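Local structure of 5-nitroimidazole antibiotic resistance protein (Bacteroides thetaiotaomicron, 2FG9) at residues A[57-69]-A[130-142]. The protein probably works as a flavin-dependent oxidoreductase that binds flavin-adenine dinucleotide and may confer resistance to 5-nitroimidazole antibiotics. Residues are numbered along the deposited sequence; the frame is centred on the assembly and turned at random.
Sequences MNFGYENDTLYLH and RHALDIIMRHYTK. With FAD (flavin-adenine dinucleotide), chain C.
Ile136 packs against Gly60, Tyr67 and His69 of the β-hairpin formed by strands 60-62 and 65-69, where helix 130-138 crosses both strands at nearly right angles. CA of Ile136 lies 3.9 Å from CA of Gly60, which has no side chain to stand in the way. From CB the branches part: CG2 turns to the backbone of Phe59, while CG1, beside the residue's own backbone N and anti to its carbonyl carbon (chi1 -59°), lies against O of Tyr67 at 3.5 Å and near its CB. At the tip, CD1 presses on the Leu68 carbonyl group and sits over a face of the His69 imidazole, 4.0 Å from the ring centroid, a CH-pi contact. CD2 of Leu133 meets the edge of the same ring. On the neighbouring residue, CD1 of Ile135 makes an off-centre CH-pi contact with the Tyr67 ring; one turn back, CB of Ala132 touches CD1 of that ring at 3.6 Å, the small methyl letting helix and strand come close.

Toward the C-terminal end of 130-142, polar and aromatic contacts take over. Tyr140 OH accepts a hydrogen bond from Phe59 N at 3.2 Å and a weak one from Asn58 ND2, and also bonds to Asp39 O. His139 lies obliquely against Phe59, the planes 40° apart, its NE2 bonded to Ala38 O.

The flavin ring lies just past this end of the hairpin: Asn58 N bonds to N5 of FAD at 2.9 Å and to its O4, and FAD N3 donates to His69 O at 2.6 Å. Branched aliphatics and tyrosine thus pack behind Asn58 and His69, whose backbone N and O hydrogen-bond to the flavin, consistent with the split-barrel flavin fold of the pyridoxamine 5'-phosphate oxidase family.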
# COMPACT_ATOMS: atom_id res chain seq x y z
N MSE A 57 24.56 6.77 -1.21
CA MSE A 57 24.90 6.86 0.19
C MSE A 57 23.77 7.36 1.02
O MSE A 57 22.90 8.07 0.54
CB MSE A 57 26.13 7.77 0.34
CG MSE A 57 27.39 6.97 -0.01
SE MSE A 57 28.83 7.93 0.13
CE MSE A 57 29.21 7.79 2.08
N ASN A 58 23.76 6.99 2.30
CA ASN A 58 22.80 7.57 3.22
C ASN A 58 23.31 8.93 3.67
O ASN A 58 24.44 9.27 3.44
CB ASN A 58 22.58 6.62 4.38
CG ASN A 58 21.96 5.33 3.93
OD1 ASN A 58 22.44 4.28 4.27
ND2 ASN A 58 20.95 5.41 3.09
N PHE A 59 22.45 9.73 4.27
CA PHE A 59 22.79 11.08 4.54
C PHE A 59 21.85 11.69 5.56
O PHE A 59 20.74 11.17 5.86
CB PHE A 59 22.72 11.89 3.26
CG PHE A 59 21.32 12.12 2.78
CD1 PHE A 59 20.69 11.19 2.00
CD2 PHE A 59 20.60 13.23 3.19
CE1 PHE A 59 19.39 11.37 1.61
CE2 PHE A 59 19.28 13.42 2.80
CZ PHE A 59 18.68 12.49 2.03
N GLY A 60 22.29 12.83 6.07
CA GLY A 60 21.50 13.73 6.82
C GLY A 60 21.69 15.11 6.25
O GLY A 60 22.68 15.41 5.57
N TYR A 61 20.71 15.95 6.51
CA TYR A 61 20.74 17.32 6.04
C TYR A 61 20.22 18.21 7.14
O TYR A 61 19.10 18.01 7.63
CB TYR A 61 19.88 17.50 4.79
CG TYR A 61 19.82 18.93 4.30
CD1 TYR A 61 20.87 19.48 3.57
CD2 TYR A 61 18.74 19.73 4.59
CE1 TYR A 61 20.82 20.80 3.15
CE2 TYR A 61 18.68 21.05 4.18
CZ TYR A 61 19.72 21.58 3.46
OH TYR A 61 19.64 22.87 3.01
N GLU A 62 21.04 19.17 7.56
CA GLU A 62 20.52 20.32 8.28
C GLU A 62 21.34 21.58 8.05
O GLU A 62 22.56 21.53 7.87
CB GLU A 62 20.37 19.99 9.76
CG GLU A 62 21.61 20.10 10.61
CD GLU A 62 21.30 20.01 12.10
OE1 GLU A 62 20.33 19.30 12.50
OE2 GLU A 62 22.04 20.65 12.87
N ASN A 63 20.63 22.71 8.01
CA ASN A 63 21.27 24.03 7.95
C ASN A 63 22.31 24.09 6.84
O ASN A 63 23.48 24.29 7.11
CB ASN A 63 21.89 24.40 9.31
CG ASN A 63 20.83 24.58 10.40
OD1 ASN A 63 19.73 25.09 10.13
ND2 ASN A 63 21.15 24.18 11.64
N ASP A 64 21.85 23.84 5.62
CA ASP A 64 22.63 23.95 4.36
C ASP A 64 23.88 23.09 4.33
O ASP A 64 24.87 23.40 3.64
CB ASP A 64 22.99 25.39 4.11
CG ASP A 64 21.80 26.28 4.24
OD1 ASP A 64 20.92 26.24 3.35
OD2 ASP A 64 21.71 26.98 5.26
N THR A 65 23.80 21.98 5.05
CA THR A 65 24.92 21.09 5.21
C THR A 65 24.48 19.63 5.13
O THR A 65 23.47 19.23 5.75
CB THR A 65 25.59 21.35 6.53
OG1 THR A 65 25.68 22.76 6.71
CG2 THR A 65 26.97 20.76 6.57
N LEU A 66 25.22 18.86 4.33
CA LEU A 66 25.00 17.44 4.20
C LEU A 66 26.06 16.69 4.98
O LEU A 66 27.22 17.13 5.01
CB LEU A 66 25.06 17.00 2.73
CG LEU A 66 23.84 17.39 1.91
CD1 LEU A 66 24.15 17.23 0.43
CD2 LEU A 66 22.70 16.54 2.28
N TYR A 67 25.66 15.58 5.59
CA TYR A 67 26.54 14.72 6.37
C TYR A 67 26.41 13.30 5.86
O TYR A 67 25.30 12.80 5.66
CB TYR A 67 26.17 14.76 7.86
CG TYR A 67 26.25 16.14 8.45
CD1 TYR A 67 27.45 16.65 8.92
CD2 TYR A 67 25.14 16.95 8.48
CE1 TYR A 67 27.53 17.96 9.45
CE2 TYR A 67 25.19 18.21 9.01
CZ TYR A 67 26.38 18.72 9.48
OH TYR A 67 26.35 19.99 10.00
N LEU A 68 27.54 12.65 5.68
CA LEU A 68 27.61 11.28 5.29
C LEU A 68 28.65 10.60 6.15
O LEU A 68 29.32 11.23 6.97
CB LEU A 68 27.97 11.17 3.82
CG LEU A 68 27.09 12.00 2.88
CD1 LEU A 68 27.76 13.26 2.55
CD2 LEU A 68 26.76 11.27 1.58
N HIS A 69 28.75 9.29 5.99
CA HIS A 69 29.75 8.53 6.70
C HIS A 69 30.09 7.31 5.91
O HIS A 69 29.29 6.88 5.08
CB HIS A 69 29.31 8.17 8.13
CG HIS A 69 28.03 7.40 8.20
ND1 HIS A 69 27.39 6.90 7.09
CD2 HIS A 69 27.28 7.01 9.26
CE1 HIS A 69 26.29 6.26 7.46
NE2 HIS A 69 26.20 6.32 8.77
N ARG A 130 30.22 12.52 16.39
CA ARG A 130 28.98 12.01 16.99
C ARG A 130 27.77 12.86 16.68
O ARG A 130 26.66 12.35 16.43
CB ARG A 130 29.08 11.96 18.51
CG ARG A 130 30.07 10.97 19.04
CD ARG A 130 29.77 10.67 20.49
NE ARG A 130 30.34 9.40 20.89
CZ ARG A 130 31.61 9.25 21.20
NH1 ARG A 130 32.44 10.28 21.17
NH2 ARG A 130 32.05 8.06 21.56
N HIS A 131 27.96 14.18 16.75
CA HIS A 131 26.91 15.13 16.44
C HIS A 131 26.40 14.91 15.02
O HIS A 131 25.20 14.75 14.80
CB HIS A 131 27.44 16.57 16.59
CG HIS A 131 26.44 17.61 16.20
ND1 HIS A 131 25.22 17.75 16.84
CD2 HIS A 131 26.44 18.52 15.19
CE1 HIS A 131 24.53 18.71 16.26
NE2 HIS A 131 25.25 19.21 15.27
N ALA A 132 27.35 14.86 14.08
CA ALA A 132 27.05 14.62 12.69
C ALA A 132 26.41 13.26 12.46
O ALA A 132 25.48 13.14 11.65
CB ALA A 132 28.30 14.75 11.88
N LEU A 133 26.93 12.24 13.13
CA LEU A 133 26.35 10.91 13.00
C LEU A 133 24.90 10.93 13.45
O LEU A 133 24.09 10.25 12.88
CB LEU A 133 27.13 9.87 13.78
CG LEU A 133 28.45 9.42 13.17
CD1 LEU A 133 29.39 8.88 14.21
CD2 LEU A 133 28.21 8.42 12.13
N ASP A 134 24.59 11.75 14.43
CA ASP A 134 23.21 11.90 14.91
C ASP A 134 22.30 12.51 13.86
O ASP A 134 21.15 12.10 13.73
CB ASP A 134 23.15 12.75 16.17
CG ASP A 134 23.48 11.97 17.42
OD1 ASP A 134 23.66 10.72 17.35
OD2 ASP A 134 23.54 12.60 18.50
N ILE A 135 22.81 13.50 13.14
CA ILE A 135 22.04 14.13 12.06
C ILE A 135 21.74 13.09 10.99
O ILE A 135 20.64 13.03 10.44
CB ILE A 135 22.78 15.36 11.49
CG1 ILE A 135 22.91 16.41 12.58
CG2 ILE A 135 22.02 15.97 10.30
CD1 ILE A 135 23.98 17.40 12.33
N ILE A 136 22.71 12.23 10.72
CA ILE A 136 22.49 11.21 9.69
C ILE A 136 21.42 10.21 10.16
O ILE A 136 20.52 9.88 9.40
CB ILE A 136 23.77 10.43 9.33
CG1 ILE A 136 24.88 11.36 8.83
CG2 ILE A 136 23.46 9.35 8.30
CD1 ILE A 136 26.21 10.69 8.64
N MSE A 137 21.55 9.70 11.39
CA MSE A 137 20.63 8.68 11.91
C MSE A 137 19.22 9.23 12.03
O MSE A 137 18.26 8.52 11.74
CB MSE A 137 21.09 8.13 13.27
CG MSE A 137 22.35 7.26 13.27
SE MSE A 137 22.53 6.11 11.68
CE MSE A 137 20.70 5.15 11.64
N ARG A 138 19.09 10.50 12.44
CA ARG A 138 17.79 11.11 12.60
C ARG A 138 17.08 11.21 11.28
O ARG A 138 15.88 11.30 11.23
CB ARG A 138 17.86 12.46 13.32
CG ARG A 138 17.43 13.65 12.47
N HIS A 139 17.81 11.14 10.18
CA HIS A 139 17.14 11.12 8.90
C HIS A 139 16.33 9.83 8.71
O HIS A 139 15.42 9.81 7.93
CB HIS A 139 18.16 11.32 7.81
CG HIS A 139 17.58 11.42 6.46
ND1 HIS A 139 16.65 12.37 6.13
CD2 HIS A 139 17.76 10.67 5.35
CE1 HIS A 139 16.27 12.20 4.87
NE2 HIS A 139 16.92 11.17 4.38
N TYR A 140 16.65 8.76 9.43
CA TYR A 140 16.09 7.40 9.15
C TYR A 140 15.29 6.81 10.29
O TYR A 140 14.47 5.91 10.07
CB TYR A 140 17.24 6.43 8.80
CG TYR A 140 17.97 6.84 7.56
CD1 TYR A 140 17.47 6.49 6.31
CD2 TYR A 140 19.09 7.62 7.61
CE1 TYR A 140 18.07 6.87 5.17
CE2 TYR A 140 19.71 8.02 6.45
CZ TYR A 140 19.20 7.64 5.23
OH TYR A 140 19.79 8.03 4.06
N THR A 141 15.55 7.26 11.51
CA THR A 141 14.84 6.74 12.66
C THR A 141 14.86 7.73 13.80
O THR A 141 15.71 8.58 13.85
CB THR A 141 15.43 5.38 13.19
OG1 THR A 141 14.74 4.99 14.38
CG2 THR A 141 16.87 5.50 13.53
N LYS A 142 13.93 7.55 14.73
CA LYS A 142 13.84 8.39 15.91
C LYS A 142 14.58 7.70 17.05
O LYS A 142 14.63 8.22 18.16
CB LYS A 142 12.37 8.59 16.26
CG LYS A 142 11.52 9.23 15.15
PA FAD C . 35.21 0.76 -3.53
O1A FAD C . 36.43 1.65 -3.38
O2A FAD C . 35.20 -0.55 -2.76
O5B FAD C . 35.03 0.45 -5.10
C5B FAD C . 35.11 -0.86 -5.60
C4B FAD C . 34.37 -0.95 -6.93
O4B FAD C . 33.14 -1.65 -6.75
C3B FAD C . 34.01 0.39 -7.59
O3B FAD C . 35.05 1.03 -8.32
C2B FAD C . 32.84 -0.05 -8.45
O2B FAD C . 33.22 -0.76 -9.62
C1B FAD C . 32.11 -0.99 -7.48
N9A FAD C . 31.14 -0.23 -6.65
C8A FAD C . 31.40 0.64 -5.63
N7A FAD C . 30.24 1.14 -5.17
C5A FAD C . 29.20 0.59 -5.85
C6A FAD C . 27.79 0.75 -5.76
N6A FAD C . 27.23 1.06 -4.58
N1A FAD C . 27.00 0.04 -6.65
C2A FAD C . 27.59 -0.82 -7.59
N3A FAD C . 28.96 -0.98 -7.69
C4A FAD C . 29.77 -0.28 -6.81
N1 FAD C . 28.39 3.45 1.82
C2 FAD C . 28.99 4.25 2.79
O2 FAD C . 30.21 4.20 2.99
N3 FAD C . 28.19 5.08 3.55
C4 FAD C . 26.81 5.12 3.34
O4 FAD C . 26.22 6.08 3.80
C4X FAD C . 26.22 4.34 2.37
N5 FAD C . 24.85 4.33 2.10
C5X FAD C . 24.32 3.50 1.09
C6 FAD C . 22.98 3.51 0.81
C7 FAD C . 22.46 2.73 -0.20
C7M FAD C . 21.27 3.39 -0.83
C8 FAD C . 23.28 1.90 -0.93
C8M FAD C . 22.87 1.16 -2.15
C9 FAD C . 24.61 1.86 -0.66
C9A FAD C . 25.13 2.67 0.33
N10 FAD C . 26.49 2.72 0.60
C10 FAD C . 27.03 3.51 1.59
C1' FAD C . 27.43 2.03 -0.29
C2' FAD C . 28.29 3.06 -0.97
O2' FAD C . 27.79 3.13 -2.30
C3' FAD C . 29.69 2.48 -0.69
O3' FAD C . 30.59 3.30 0.05
C4' FAD C . 30.30 2.01 -1.96
O4' FAD C . 29.46 1.01 -2.55
C5' FAD C . 31.73 1.64 -1.57
O5' FAD C . 32.37 2.89 -1.79
P FAD C . 33.85 3.04 -2.40
O1P FAD C . 34.78 3.09 -1.18
O2P FAD C . 33.97 4.20 -3.35
O3P FAD C . 33.91 1.62 -3.15